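Local coordinates for protein phosphoribosylaminoimidazole carboxylase, ATPase subunit (PDB 3AX6) that probably catalyses the ATP-dependent joining of hydrogencarbonate to 5-aminoimidazole ribonucleotide, giving N5-carboxyaminoimidazole ribonucleotide in purine biosynthesis, at residues A[63-68]-A[85-90]; A[194-199]-A[208-213]; A[302-307]-A[366-371]. One frame throughout, in Å; residues are numbered along the deposited sequence.

Contact 1. Residues A[63-68]-A[85-90]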
ATOM      1  N   SER A  63       6.868  -1.637  24.923  1.00 20.21           N
ATOM      2  CA  SER A  63       5.980  -1.023  23.943  1.00 20.92           C
ATOM      3  C   SER A  63       4.875  -0.240  24.626  1.00 21.09           C
ATOM      4  O   SER A  63       4.555  -0.491  25.788  1.00 25.29           O
ATOM      5  CB  SER A  63       5.351  -2.102  23.057  1.00 21.59           C
ATOM      6  OG  SER A  63       6.339  -2.946  22.491  1.00 24.39           O
ATOM      7  N   ASP A  64       4.291   0.712  23.909  1.00 20.88           N
ATOM      8  CA  ASP A  64       3.197   1.503  24.459  1.00 19.18           C
ATOM      9  C   ASP A  64       1.911   0.714  24.252  1.00 18.14           C
ATOM     10  O   ASP A  64       1.015   0.717  25.096  1.00 18.36           O
ATOM     11  CB  ASP A  64       3.100   2.851  23.748  1.00 21.20           C
ATOM     12  CG  ASP A  64       4.348   3.685  23.914  1.00 23.50           C
ATOM     13  OD1 ASP A  64       5.124   3.808  22.940  1.00 22.16           O
ATOM     14  OD2 ASP A  64       4.553   4.215  25.027  1.00 25.34           O
ATOM     15  N   VAL A  65       1.836   0.034  23.113  1.00 15.30           N
ATOM     16  CA  VAL A  65       0.683  -0.781  22.770  1.00 13.03           C
ATOM     17  C   VAL A  65       1.181  -2.044  22.107  1.00 14.09           C
ATOM     18  O   VAL A  65       2.071  -1.991  21.254  1.00 14.16           O
ATOM     19  CB  VAL A  65      -0.264  -0.065  21.788  1.00 11.70           C
ATOM     20  CG1 VAL A  65      -1.262  -1.063  21.221  1.00 11.81           C
ATOM     21  CG2 VAL A  65      -1.009   1.063  22.502  1.00  9.24           C
ATOM     22  N   THR A  66       0.611  -3.176  22.503  1.00 11.67           N
ATOM     23  CA  THR A  66       0.992  -4.454  21.932  1.00 11.28           C
ATOM     24  C   THR A  66      -0.224  -5.154  21.332  1.00 13.53           C
ATOM     25  O   THR A  66      -1.348  -5.081  21.866  1.00 11.47           O
ATOM     26  CB  THR A  66       1.624  -5.371  22.996  1.00 11.00           C
ATOM     27  OG1 THR A  66       2.754  -4.715  23.567  1.00 12.42           O
ATOM     28  CG2 THR A  66       2.088  -6.685  22.378  1.00  8.85           C
ATOM     29  N   THR A  67       0.015  -5.826  20.209  1.00 14.07           N
ATOM     30  CA  THR A  67      -1.021  -6.564  19.508  1.00 13.60           C
ATOM     31  C   THR A  67      -0.400  -7.844  18.947  1.00 14.01           C
ATOM     32  O   THR A  67       0.773  -8.124  19.190  1.00 13.88           O
ATOM     33  CB  THR A  67      -1.632  -5.710  18.380  1.00 13.41           C
ATOM     34  OG1 THR A  67      -2.690  -6.441  17.745  1.00 15.51           O
ATOM     35  CG2 THR A  67      -0.567  -5.324  17.361  1.00  9.37           C
ATOM     36  N   TYR A  68      -1.168  -8.615  18.189  1.00 15.57           N
ATOM     37  CA  TYR A  68      -0.663  -9.875  17.659  1.00 16.97           C
ATOM     38  C   TYR A  68      -1.270 -10.263  16.313  1.00 17.32           C
ATOM     39  O   TYR A  68      -2.332  -9.766  15.936  1.00 15.96           O
ATOM     40  CB  TYR A  68      -0.913 -10.972  18.698  1.00 16.71           C
ATOM     41  CG  TYR A  68      -2.248 -10.840  19.414  1.00 18.12           C
ATOM     42  CD1 TYR A  68      -3.417 -11.376  18.869  1.00 18.88           C
ATOM     43  CD2 TYR A  68      -2.346 -10.154  20.628  1.00 17.44           C
ATOM     44  CE1 TYR A  68      -4.651 -11.231  19.515  1.00 17.07           C
ATOM     45  CE2 TYR A  68      -3.570  -9.999  21.278  1.00 17.91           C
ATOM     46  CZ  TYR A  68      -4.721 -10.540  20.716  1.00 18.80           C
ATOM     47  OH  TYR A  68      -5.937 -10.368  21.342  1.00 15.36           O
ATOM     48  N   GLY A  85      -2.042  -3.069  33.796  1.00 19.66           N
ATOM     49  CA  GLY A  85      -2.223  -1.807  33.105  1.00 16.43           C
ATOM     50  C   GLY A  85      -1.619  -1.674  31.717  1.00 16.12           C
ATOM     51  O   GLY A  85      -1.857  -0.675  31.046  1.00 16.19           O
ATOM     52  N   TYR A  86      -0.840  -2.655  31.272  1.00 15.92           N
ATOM     53  CA  TYR A  86      -0.244  -2.582  29.939  1.00 16.01           C
ATOM     54  C   TYR A  86      -1.291  -2.670  28.843  1.00 15.90           C
ATOM     55  O   TYR A  86      -2.236  -3.449  28.926  1.00 17.09           O
ATOM     56  CB  TYR A  86       0.807  -3.675  29.749  1.00 14.89           C
ATOM     57  CG  TYR A  86       2.015  -3.442  30.612  1.00 15.86           C
ATOM     58  CD1 TYR A  86       2.184  -4.136  31.807  1.00 16.38           C
ATOM     59  CD2 TYR A  86       2.961  -2.480  30.266  1.00 15.84           C
ATOM     60  CE1 TYR A  86       3.266  -3.882  32.642  1.00 17.11           C
ATOM     61  CE2 TYR A  86       4.049  -2.212  31.096  1.00 17.79           C
ATOM     62  CZ  TYR A  86       4.195  -2.920  32.284  1.00 19.25           C
ATOM     63  OH  TYR A  86       5.269  -2.673  33.111  1.00 18.79           O
ATOM     64  N   LYS A  87      -1.123  -1.851  27.814  1.00 15.89           N
ATOM     65  CA  LYS A  87      -2.067  -1.822  26.708  1.00 15.63           C
ATOM     66  C   LYS A  87      -1.868  -2.970  25.727  1.00 14.67           C
ATOM     67  O   LYS A  87      -0.901  -2.982  24.963  1.00 13.07           O
ATOM     68  CB  LYS A  87      -1.948  -0.490  25.974  1.00 17.65           C
ATOM     69  CG  LYS A  87      -3.100   0.447  26.219  1.00 23.10           C
ATOM     70  CD  LYS A  87      -3.290   0.743  27.688  1.00 24.72           C
ATOM     71  CE  LYS A  87      -4.655   1.365  27.920  1.00 27.27           C
ATOM     72  NZ  LYS A  87      -5.746   0.461  27.451  1.00 27.20           N
ATOM     73  N   ILE A  88      -2.784  -3.935  25.757  1.00 14.10           N
ATOM     74  CA  ILE A  88      -2.724  -5.086  24.854  1.00 15.50           C
ATOM     75  C   ILE A  88      -4.070  -5.238  24.151  1.00 15.56           C
ATOM     76  O   ILE A  88      -5.097  -5.488  24.790  1.00 13.69           O
ATOM     77  CB  ILE A  88      -2.382  -6.373  25.618  1.00 15.15           C
ATOM     78  CG1 ILE A  88      -1.050  -6.186  26.356  1.00 14.56           C
ATOM     79  CG2 ILE A  88      -2.269  -7.541  24.638  1.00 14.87           C
ATOM     80  CD1 ILE A  88      -0.785  -7.224  27.430  1.00 16.51           C
ATOM     81  N   HIS A  89      -4.049  -5.088  22.830  1.00 16.75           N
ATOM     82  CA  HIS A  89      -5.266  -5.142  22.022  1.00 17.09           C
ATOM     83  C   HIS A  89      -5.174  -6.046  20.802  1.00 17.00           C
ATOM     84  O   HIS A  89      -4.221  -5.953  20.026  1.00 17.43           O
ATOM     85  CB  HIS A  89      -5.618  -3.728  21.555  1.00 16.67           C
ATOM     86  CG  HIS A  89      -5.843  -2.762  22.675  1.00 18.42           C
ATOM     87  ND1 HIS A  89      -5.435  -1.448  22.616  1.00 19.26           N
ATOM     88  CD2 HIS A  89      -6.468  -2.909  23.867  1.00 19.03           C
ATOM     89  CE1 HIS A  89      -5.797  -0.828  23.724  1.00 19.76           C
ATOM     90  NE2 HIS A  89      -6.427  -1.690  24.498  1.00 19.21           N
ATOM     91  N   PRO A  90      -6.181  -6.917  20.600  1.00 17.58           N
ATOM     92  CA  PRO A  90      -7.353  -7.054  21.472  1.00 16.52           C
ATOM     93  C   PRO A  90      -6.981  -7.612  22.839  1.00 16.01           C
ATOM     94  O   PRO A  90      -5.948  -8.270  23.004  1.00 13.88           O
ATOM     95  CB  PRO A  90      -8.257  -8.016  20.698  1.00 15.06           C
ATOM     96  CG  PRO A  90      -7.859  -7.801  19.281  1.00 16.63           C
ATOM     97  CD  PRO A  90      -6.354  -7.731  19.385  1.00 17.37           C
TER
HETATM   98  O   HOH W   1       1.224  -0.509  27.309  1.00 17.16           O
HETATM   99  O   HOH W   2       2.249  -2.915  25.626  1.00 17.31           O
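Tyr68 and Pro90 meet at the closed end of this contact, where the phenol of the tyrosine crosses the proline ring, CZ of Tyr68 lying 3.5 Å from CD of Pro90. The phenol also gives a hydrogen bond of 2.7 Å from OH of Tyr68 to O of Pro90, reached from above the carbonyl plane and not along a lone pair. A chi1 of 39° swings the ring across toward residues 88-90, its edge toward O of Pro90 and CG2 of Ile88. The compact proline, after a cis peptide, sets its CD against the phenol end. Beside it, OG1 of Thr67 donates to O of His89 at 2.8 Å, in the carbonyl plane, and is also bonded to His281. Next along the strands, N of Thr66 bonds to O of Lys87 and N of His89 to O of Thr66, while Thr66 and Ile88 turn their branched side chains to helices 53-61 and 75-83. The other end is looser and watery: a water bridges O of exposed Asp64 and N of Lys87, whose chain leads off to a salt bridge with Glu186. Joined through helix 75-83, these parallel strands form a beta-alpha-beta crossover at one edge of the parallel sheet of the Rossmann-like preATP-grasp domain.

Contact 2. Residues A[194-199]-A[208-213]; sequences PVVEMY and DTVIAP
Val196 and Val210 interlock on one face of this antiparallel pair, CG1 of Val210 pressing against CB of Val196 at 3.5 Å, closer than carbons usually come. The CG1 methyl of Val196 rests on CB of Ala212, whose small side chain leaves room for it and for Tyr268. Farther along, the selenium of selenomethionine Met198 lies across CG2 of Val210 at 4.0 Å, and its chain, bent at chi2 and chi3, brings CE beside OD2 of Asp208. On the reverse face Ile211 is the main bump. Its CD1 fits between two neighbours, 3.7 Å from OE2 of Glu197 and 3.8 Å from CD1 of Tyr199. Glu197 runs extended alongside it, chi1 -179°; its CB lies against CB of Ile211, and its carboxylate, beside CD1, goes on to salt bridges with Lys176 and Arg215. Tyr199 lies beside Thr209, whose CG2 meets the ring edge in plane, 3.4 Å from CD2 of Tyr199. Glu197 and Ile211 exchange two backbone hydrogen bonds, the straighter from N of Glu197 at 172°, and N of Tyr199 bonds to O of Thr209. This is a beta hairpin in the large antiparallel sheet of the ATP-grasp fold, with Met198 packed near the ADP-binding Glu177.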
ATOM      1  N   PRO A 194     -17.805  -3.629   4.211  1.00 11.88           N
ATOM      2  CA  PRO A 194     -18.882  -4.299   3.483  1.00 12.57           C
ATOM      3  C   PRO A 194     -18.844  -5.789   3.854  1.00 13.11           C
ATOM      4  O   PRO A 194     -17.825  -6.296   4.333  1.00 10.23           O
ATOM      5  CB  PRO A 194     -18.506  -4.064   2.022  1.00 13.10           C
ATOM      6  CG  PRO A 194     -17.768  -2.755   2.068  1.00 13.27           C
ATOM      7  CD  PRO A 194     -16.906  -2.910   3.289  1.00 11.16           C
ATOM      8  N   VAL A 195     -19.959  -6.483   3.670  1.00 13.27           N
ATOM      9  CA  VAL A 195     -19.969  -7.900   3.960  1.00 14.71           C
ATOM     10  C   VAL A 195     -19.461  -8.551   2.677  1.00 14.86           C
ATOM     11  O   VAL A 195     -19.786  -8.092   1.584  1.00 14.80           O
ATOM     12  CB  VAL A 195     -21.399  -8.407   4.339  1.00 14.39           C
ATOM     13  CG1 VAL A 195     -22.429  -7.352   4.045  1.00 12.93           C
ATOM     14  CG2 VAL A 195     -21.722  -9.689   3.599  1.00 14.06           C
ATOM     15  N   VAL A 196     -18.635  -9.587   2.803  1.00 14.14           N
ATOM     16  CA  VAL A 196     -18.114 -10.262   1.619  1.00 13.80           C
ATOM     17  C   VAL A 196     -18.588 -11.700   1.529  1.00 14.19           C
ATOM     18  O   VAL A 196     -19.051 -12.282   2.514  1.00 11.50           O
ATOM     19  CB  VAL A 196     -16.572 -10.224   1.563  1.00 13.83           C
ATOM     20  CG1 VAL A 196     -16.105  -8.785   1.456  1.00 14.93           C
ATOM     21  CG2 VAL A 196     -15.977 -10.901   2.780  1.00 14.59           C
ATOM     22  N   GLU A 197     -18.463 -12.261   0.332  1.00 14.59           N
ATOM     23  CA  GLU A 197     -18.909 -13.617   0.048  1.00 14.11           C
ATOM     24  C   GLU A 197     -17.753 -14.577  -0.173  1.00 15.18           C
ATOM     25  O   GLU A 197     -16.817 -14.279  -0.920  1.00 13.52           O
ATOM     26  CB  GLU A 197     -19.805 -13.589  -1.200  1.00 14.21           C
ATOM     27  CG  GLU A 197     -20.401 -14.923  -1.643  1.00 17.72           C
ATOM     28  CD  GLU A 197     -21.153 -14.821  -2.979  1.00 19.38           C
ATOM     29  OE1 GLU A 197     -21.723 -13.751  -3.283  1.00 22.26           O
ATOM     30  OE2 GLU A 197     -21.189 -15.817  -3.726  1.00 21.11           O
HETATM   31  N   MSE A 198     -17.818 -15.726   0.494  1.00 16.54           N
HETATM   32  CA  MSE A 198     -16.803 -16.758   0.333  1.00 19.76           C
HETATM   33  C   MSE A 198     -17.247 -17.575  -0.870  1.00 20.18           C
HETATM   34  O   MSE A 198     -18.348 -18.117  -0.882  1.00 18.67           O
HETATM   35  CB  MSE A 198     -16.742 -17.676   1.558  1.00 23.53           C
HETATM   36  CG  MSE A 198     -16.480 -16.968   2.876  1.00 29.79           C
HETATM   37 SE   MSE A 198     -14.910 -15.857   2.822  1.00 36.57          SE
HETATM   38  CE  MSE A 198     -13.566 -17.212   3.106  1.00 34.56           C
ATOM     39  N   TYR A 199     -16.400 -17.651  -1.888  1.00 20.93           N
ATOM     40  CA  TYR A 199     -16.727 -18.411  -3.087  1.00 21.16           C
ATOM     41  C   TYR A 199     -16.005 -19.760  -3.053  1.00 21.82           C
ATOM     42  O   TYR A 199     -16.622 -20.814  -3.202  1.00 23.85           O
ATOM     43  CB  TYR A 199     -16.304 -17.627  -4.325  1.00 21.31           C
ATOM     44  CG  TYR A 199     -16.680 -18.287  -5.621  1.00 21.79           C
ATOM     45  CD1 TYR A 199     -17.949 -18.118  -6.167  1.00 21.97           C
ATOM     46  CD2 TYR A 199     -15.771 -19.089  -6.303  1.00 22.45           C
ATOM     47  CE1 TYR A 199     -18.305 -18.727  -7.364  1.00 21.72           C
ATOM     48  CE2 TYR A 199     -16.117 -19.704  -7.501  1.00 23.51           C
ATOM     49  CZ  TYR A 199     -17.383 -19.517  -8.025  1.00 23.59           C
ATOM     50  OH  TYR A 199     -17.722 -20.115  -9.214  1.00 27.48           O
ATOM     51  N   ASP A 208     -10.883 -21.124  -1.699  1.00 41.64           N
ATOM     52  CA  ASP A 208     -10.917 -19.893  -0.923  1.00 40.33           C
ATOM     53  C   ASP A 208     -10.685 -18.682  -1.841  1.00 37.41           C
ATOM     54  O   ASP A 208      -9.569 -18.412  -2.300  1.00 36.25           O
ATOM     55  CB  ASP A 208      -9.863 -19.948   0.194  1.00 44.32           C
ATOM     56  CG  ASP A 208     -10.154 -18.974   1.337  1.00 48.95           C
ATOM     57  OD1 ASP A 208      -9.428 -19.021   2.358  1.00 50.86           O
ATOM     58  OD2 ASP A 208     -11.100 -18.162   1.221  1.00 49.70           O
ATOM     59  N   THR A 209     -11.777 -17.977  -2.108  1.00 33.45           N
ATOM     60  CA  THR A 209     -11.799 -16.787  -2.947  1.00 30.49           C
ATOM     61  C   THR A 209     -12.915 -15.889  -2.394  1.00 26.79           C
ATOM     62  O   THR A 209     -14.035 -16.348  -2.173  1.00 25.23           O
ATOM     63  CB  THR A 209     -12.080 -17.164  -4.424  1.00 30.24           C
ATOM     64  OG1 THR A 209     -12.761 -16.090  -5.084  1.00 31.72           O
ATOM     65  CG2 THR A 209     -12.920 -18.414  -4.498  1.00 34.27           C
ATOM     66  N   VAL A 210     -12.600 -14.620  -2.155  1.00 22.53           N
ATOM     67  CA  VAL A 210     -13.567 -13.678  -1.602  1.00 18.02           C
ATOM     68  C   VAL A 210     -14.190 -12.763  -2.658  1.00 16.65           C
ATOM     69  O   VAL A 210     -13.509 -12.298  -3.574  1.00 15.04           O
ATOM     70  CB  VAL A 210     -12.898 -12.807  -0.500  1.00 18.84           C
ATOM     71  CG1 VAL A 210     -13.876 -11.777   0.041  1.00 15.82           C
ATOM     72  CG2 VAL A 210     -12.405 -13.695   0.620  1.00 18.48           C
ATOM     73  N   ILE A 211     -15.491 -12.516  -2.524  1.00 14.67           N
ATOM     74  CA  ILE A 211     -16.211 -11.646  -3.444  1.00 13.68           C
ATOM     75  C   ILE A 211     -16.716 -10.437  -2.670  1.00 13.98           C
ATOM     76  O   ILE A 211     -17.467 -10.577  -1.709  1.00 14.71           O
ATOM     77  CB  ILE A 211     -17.432 -12.353  -4.078  1.00 13.73           C
ATOM     78  CG1 ILE A 211     -16.985 -13.573  -4.892  1.00 12.82           C
ATOM     79  CG2 ILE A 211     -18.175 -11.374  -4.976  1.00 13.65           C
ATOM     80  CD1 ILE A 211     -18.134 -14.452  -5.372  1.00 10.28           C
ATOM     81  N   ALA A 212     -16.304  -9.250  -3.094  1.00 14.24           N
ATOM     82  CA  ALA A 212     -16.711  -8.018  -2.429  1.00 14.33           C
ATOM     83  C   ALA A 212     -17.398  -7.082  -3.411  1.00 14.12           C
ATOM     84  O   ALA A 212     -16.812  -6.711  -4.426  1.00 14.90           O
ATOM     85  CB  ALA A 212     -15.484  -7.324  -1.824  1.00 14.85           C
ATOM     86  N   PRO A 213     -18.655  -6.698  -3.134  1.00 13.23           N
ATOM     87  CA  PRO A 213     -19.445  -7.101  -1.967  1.00 14.69           C
ATOM     88  C   PRO A 213     -20.192  -8.405  -2.245  1.00 15.32           C
ATOM     89  O   PRO A 213     -20.400  -8.779  -3.401  1.00 13.83           O
ATOM     90  CB  PRO A 213     -20.393  -5.923  -1.773  1.00 15.17           C
ATOM     91  CG  PRO A 213     -20.657  -5.494  -3.186  1.00 15.45           C
ATOM     92  CD  PRO A 213     -19.276  -5.542  -3.809  1.00 13.93           C
TER

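Contact 3. Residues A[302-307]-A[366-371]; sequences VNLLGE and KILKVV
Glu307 and Val370 tie the end of strand 299-305, in the large antiparallel sheet, to strand 369-372 of a small two-stranded sheet in the C-terminal region. N of Glu307 donates to O of Val370 at 3.0 Å in an almost straight bond, 174° at the hydrogen. The amide of the same valine, N of Val370, gives its proton instead to a water at 3.1 Å, and that same water donates to O of Leu305 and, at 2.6 Å, to OE2 of Glu307. Thus one water satisfies two backbone groups and a carboxylate oxygen. Glu307 reaches it because its chain bends at chi2 (-59°), folding the carboxylate back across Lys369. The aliphatic part of that lysine crosses the glutamate at an angle, CB of Lys369 being 3.9 Å from CG of Glu307, and its ammonium forms a long salt bridge with OE2. Replacing Glu307 with an alanine would probably deprive the water of one acceptor and leave Lys369 without this opposite charge. On the buried side, apolar residues fit: CB of Leu304 packs on CG2 of Val370, a side chain that also touches Met344 and Leu316, and CD2 of Leu304 crosses Leu368 at its CB, 4.0 Å away.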
ATOM      1  N   VAL A 302      -8.245 -13.798  -4.700  1.00 12.32           N
ATOM      2  CA  VAL A 302      -7.956 -15.225  -4.789  1.00 11.77           C
ATOM      3  C   VAL A 302      -6.590 -15.508  -4.173  1.00 12.99           C
ATOM      4  O   VAL A 302      -5.612 -14.810  -4.460  1.00 10.35           O
ATOM      5  CB  VAL A 302      -7.935 -15.721  -6.270  1.00 11.99           C
ATOM      6  CG1 VAL A 302      -7.486 -17.170  -6.330  1.00  9.61           C
ATOM      7  CG2 VAL A 302      -9.305 -15.578  -6.896  1.00 10.83           C
ATOM      8  N   ASN A 303      -6.527 -16.538  -3.336  1.00 13.44           N
ATOM      9  CA  ASN A 303      -5.277 -16.916  -2.695  1.00 14.93           C
ATOM     10  C   ASN A 303      -4.374 -17.672  -3.649  1.00 13.62           C
ATOM     11  O   ASN A 303      -4.834 -18.469  -4.456  1.00 14.25           O
ATOM     12  CB  ASN A 303      -5.533 -17.798  -1.464  1.00 16.23           C
ATOM     13  CG  ASN A 303      -6.115 -17.026  -0.305  1.00 17.86           C
ATOM     14  OD1 ASN A 303      -5.595 -15.984   0.082  1.00 16.44           O
ATOM     15  ND2 ASN A 303      -7.201 -17.540   0.265  1.00 20.25           N
ATOM     16  N   LEU A 304      -3.082 -17.400  -3.561  1.00 14.95           N
ATOM     17  CA  LEU A 304      -2.108 -18.096  -4.378  1.00 16.31           C
ATOM     18  C   LEU A 304      -1.425 -19.065  -3.431  1.00 17.99           C
ATOM     19  O   LEU A 304      -0.813 -18.644  -2.451  1.00 18.96           O
ATOM     20  CB  LEU A 304      -1.076 -17.129  -4.951  1.00 15.63           C
ATOM     21  CG  LEU A 304      -1.459 -16.324  -6.187  1.00 15.25           C
ATOM     22  CD1 LEU A 304      -0.271 -15.494  -6.621  1.00 15.60           C
ATOM     23  CD2 LEU A 304      -1.872 -17.258  -7.307  1.00 16.06           C
ATOM     24  N   LEU A 305      -1.551 -20.359  -3.709  1.00 18.62           N
ATOM     25  CA  LEU A 305      -0.935 -21.382  -2.876  1.00 19.13           C
ATOM     26  C   LEU A 305       0.094 -22.117  -3.717  1.00 18.60           C
ATOM     27  O   LEU A 305      -0.032 -22.190  -4.936  1.00 19.40           O
ATOM     28  CB  LEU A 305      -1.981 -22.391  -2.383  1.00 20.93           C
ATOM     29  CG  LEU A 305      -3.259 -21.911  -1.689  1.00 21.92           C
ATOM     30  CD1 LEU A 305      -4.086 -23.127  -1.307  1.00 22.20           C
ATOM     31  CD2 LEU A 305      -2.934 -21.090  -0.454  1.00 22.49           C
ATOM     32  N   GLY A 306       1.115 -22.659  -3.069  1.00 18.33           N
ATOM     33  CA  GLY A 306       2.123 -23.390  -3.813  1.00 17.66           C
ATOM     34  C   GLY A 306       1.482 -24.592  -4.473  1.00 16.38           C
ATOM     35  O   GLY A 306       0.705 -25.302  -3.845  1.00 16.40           O
ATOM     36  N   GLU A 307       1.792 -24.811  -5.744  1.00 17.99           N
ATOM     37  CA  GLU A 307       1.249 -25.940  -6.486  1.00 18.95           C
ATOM     38  C   GLU A 307       1.827 -27.241  -5.950  1.00 22.06           C
ATOM     39  O   GLU A 307       2.923 -27.259  -5.374  1.00 21.06           O
ATOM     40  CB  GLU A 307       1.591 -25.821  -7.977  1.00 18.96           C
ATOM     41  CG  GLU A 307       0.839 -24.731  -8.726  1.00 20.43           C
ATOM     42  CD  GLU A 307      -0.671 -24.918  -8.669  1.00 22.65           C
ATOM     43  OE1 GLU A 307      -1.157 -26.008  -9.053  1.00 20.33           O
ATOM     44  OE2 GLU A 307      -1.371 -23.976  -8.239  1.00 24.23           O
ATOM     45  N   LYS A 366      -6.327 -19.966 -12.978  1.00 27.75           N
ATOM     46  CA  LYS A 366      -5.747 -21.114 -13.672  1.00 27.97           C
ATOM     47  C   LYS A 366      -4.436 -20.754 -14.350  1.00 27.01           C
ATOM     48  O   LYS A 366      -3.676 -21.636 -14.742  1.00 26.18           O
ATOM     49  CB  LYS A 366      -6.722 -21.637 -14.726  1.00 29.61           C
ATOM     50  CG  LYS A 366      -8.049 -22.105 -14.154  1.00 34.24           C
ATOM     51  CD  LYS A 366      -9.027 -22.478 -15.253  1.00 37.08           C
ATOM     52  CE  LYS A 366     -10.356 -22.924 -14.666  1.00 38.86           C
ATOM     53  NZ  LYS A 366     -11.368 -23.173 -15.728  1.00 42.37           N
ATOM     54  N   ILE A 367      -4.178 -19.455 -14.476  1.00 26.09           N
ATOM     55  CA  ILE A 367      -2.973 -18.947 -15.128  1.00 25.80           C
ATOM     56  C   ILE A 367      -1.819 -18.658 -14.165  1.00 26.26           C
ATOM     57  O   ILE A 367      -0.676 -19.044 -14.418  1.00 26.58           O
ATOM     58  CB  ILE A 367      -3.311 -17.662 -15.918  1.00 26.20           C
ATOM     59  CG1 ILE A 367      -4.334 -17.993 -17.005  1.00 26.90           C
ATOM     60  CG2 ILE A 367      -2.053 -17.047 -16.510  1.00 23.33           C
ATOM     61  CD1 ILE A 367      -4.792 -16.790 -17.809  1.00 27.69           C
ATOM     62  N   LEU A 368      -2.117 -17.955 -13.075  1.00 26.68           N
ATOM     63  CA  LEU A 368      -1.111 -17.620 -12.076  1.00 26.54           C
ATOM     64  C   LEU A 368      -0.825 -18.825 -11.205  1.00 27.54           C
ATOM     65  O   LEU A 368      -1.744 -19.413 -10.642  1.00 30.04           O
ATOM     66  CB  LEU A 368      -1.599 -16.474 -11.188  1.00 25.41           C
ATOM     67  CG  LEU A 368      -1.077 -15.082 -11.528  1.00 25.10           C
ATOM     68  CD1 LEU A 368      -1.614 -14.068 -10.525  1.00 24.15           C
ATOM     69  CD2 LEU A 368       0.444 -15.103 -11.512  1.00 23.01           C
ATOM     70  N   LYS A 369       0.445 -19.193 -11.084  1.00 28.79           N
ATOM     71  CA  LYS A 369       0.806 -20.341 -10.266  1.00 28.20           C
ATOM     72  C   LYS A 369       2.179 -20.221  -9.625  1.00 27.60           C
ATOM     73  O   LYS A 369       3.146 -19.825 -10.272  1.00 28.85           O
ATOM     74  CB  LYS A 369       0.730 -21.617 -11.107  1.00 29.17           C
ATOM     75  CG  LYS A 369      -0.660 -21.872 -11.661  1.00 32.71           C
ATOM     76  CD  LYS A 369      -0.810 -23.251 -12.268  1.00 36.66           C
ATOM     77  CE  LYS A 369      -2.250 -23.487 -12.708  1.00 38.60           C
ATOM     78  NZ  LYS A 369      -3.214 -23.241 -11.592  1.00 39.59           N
ATOM     79  N   VAL A 370       2.249 -20.550  -8.340  1.00 26.12           N
ATOM     80  CA  VAL A 370       3.501 -20.510  -7.601  1.00 24.21           C
ATOM     81  C   VAL A 370       4.127 -21.888  -7.725  1.00 25.12           C
ATOM     82  O   VAL A 370       3.561 -22.883  -7.293  1.00 24.47           O
ATOM     83  CB  VAL A 370       3.272 -20.194  -6.121  1.00 22.98           C
ATOM     84  CG1 VAL A 370       4.603 -20.167  -5.384  1.00 21.37           C
ATOM     85  CG2 VAL A 370       2.544 -18.867  -5.984  1.00 22.16           C
ATOM     86  N   VAL A 371       5.303 -21.923  -8.331  1.00 28.64           N
ATOM     87  CA  VAL A 371       6.039 -23.153  -8.572  1.00 30.18           C
ATOM     88  C   VAL A 371       7.430 -23.036  -7.946  1.00 33.29           C
ATOM     89  O   VAL A 371       7.714 -22.076  -7.231  1.00 33.20           O
ATOM     90  CB  VAL A 371       6.105 -23.394 -10.111  1.00 29.80           C
ATOM     91  CG1 VAL A 371       7.284 -24.264 -10.500  1.00 31.53           C
ATOM     92  CG2 VAL A 371       4.809 -24.042 -10.566  1.00 27.70           C
TER
HETATM   93  O   HOH W   3      -0.452 -21.679  -7.478  1.00 26.49           O

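How the contacts relate
The three contacts follow one another along the chain, each closing before the next opens. Contact 1 belongs to the N-terminal parallel sheet and lies across the chain's centre from the other two, its centre about 30 Å from that of contact 2 and about 36 Å from that of contact 3, with no touch. Contacts 2 and 3 are closer, about 19 Å between centres, and do meet: strands 209-212 and 299-305 are neighbours in the same antiparallel sheet, and Asp208 and Thr209 pack on Asn303 and Val302. That shared sheet runs from the ATP-grasp domain into the C-terminal domain, so that the two share one continuous sheet, whereas the preATP-grasp domain has a sheet of its own.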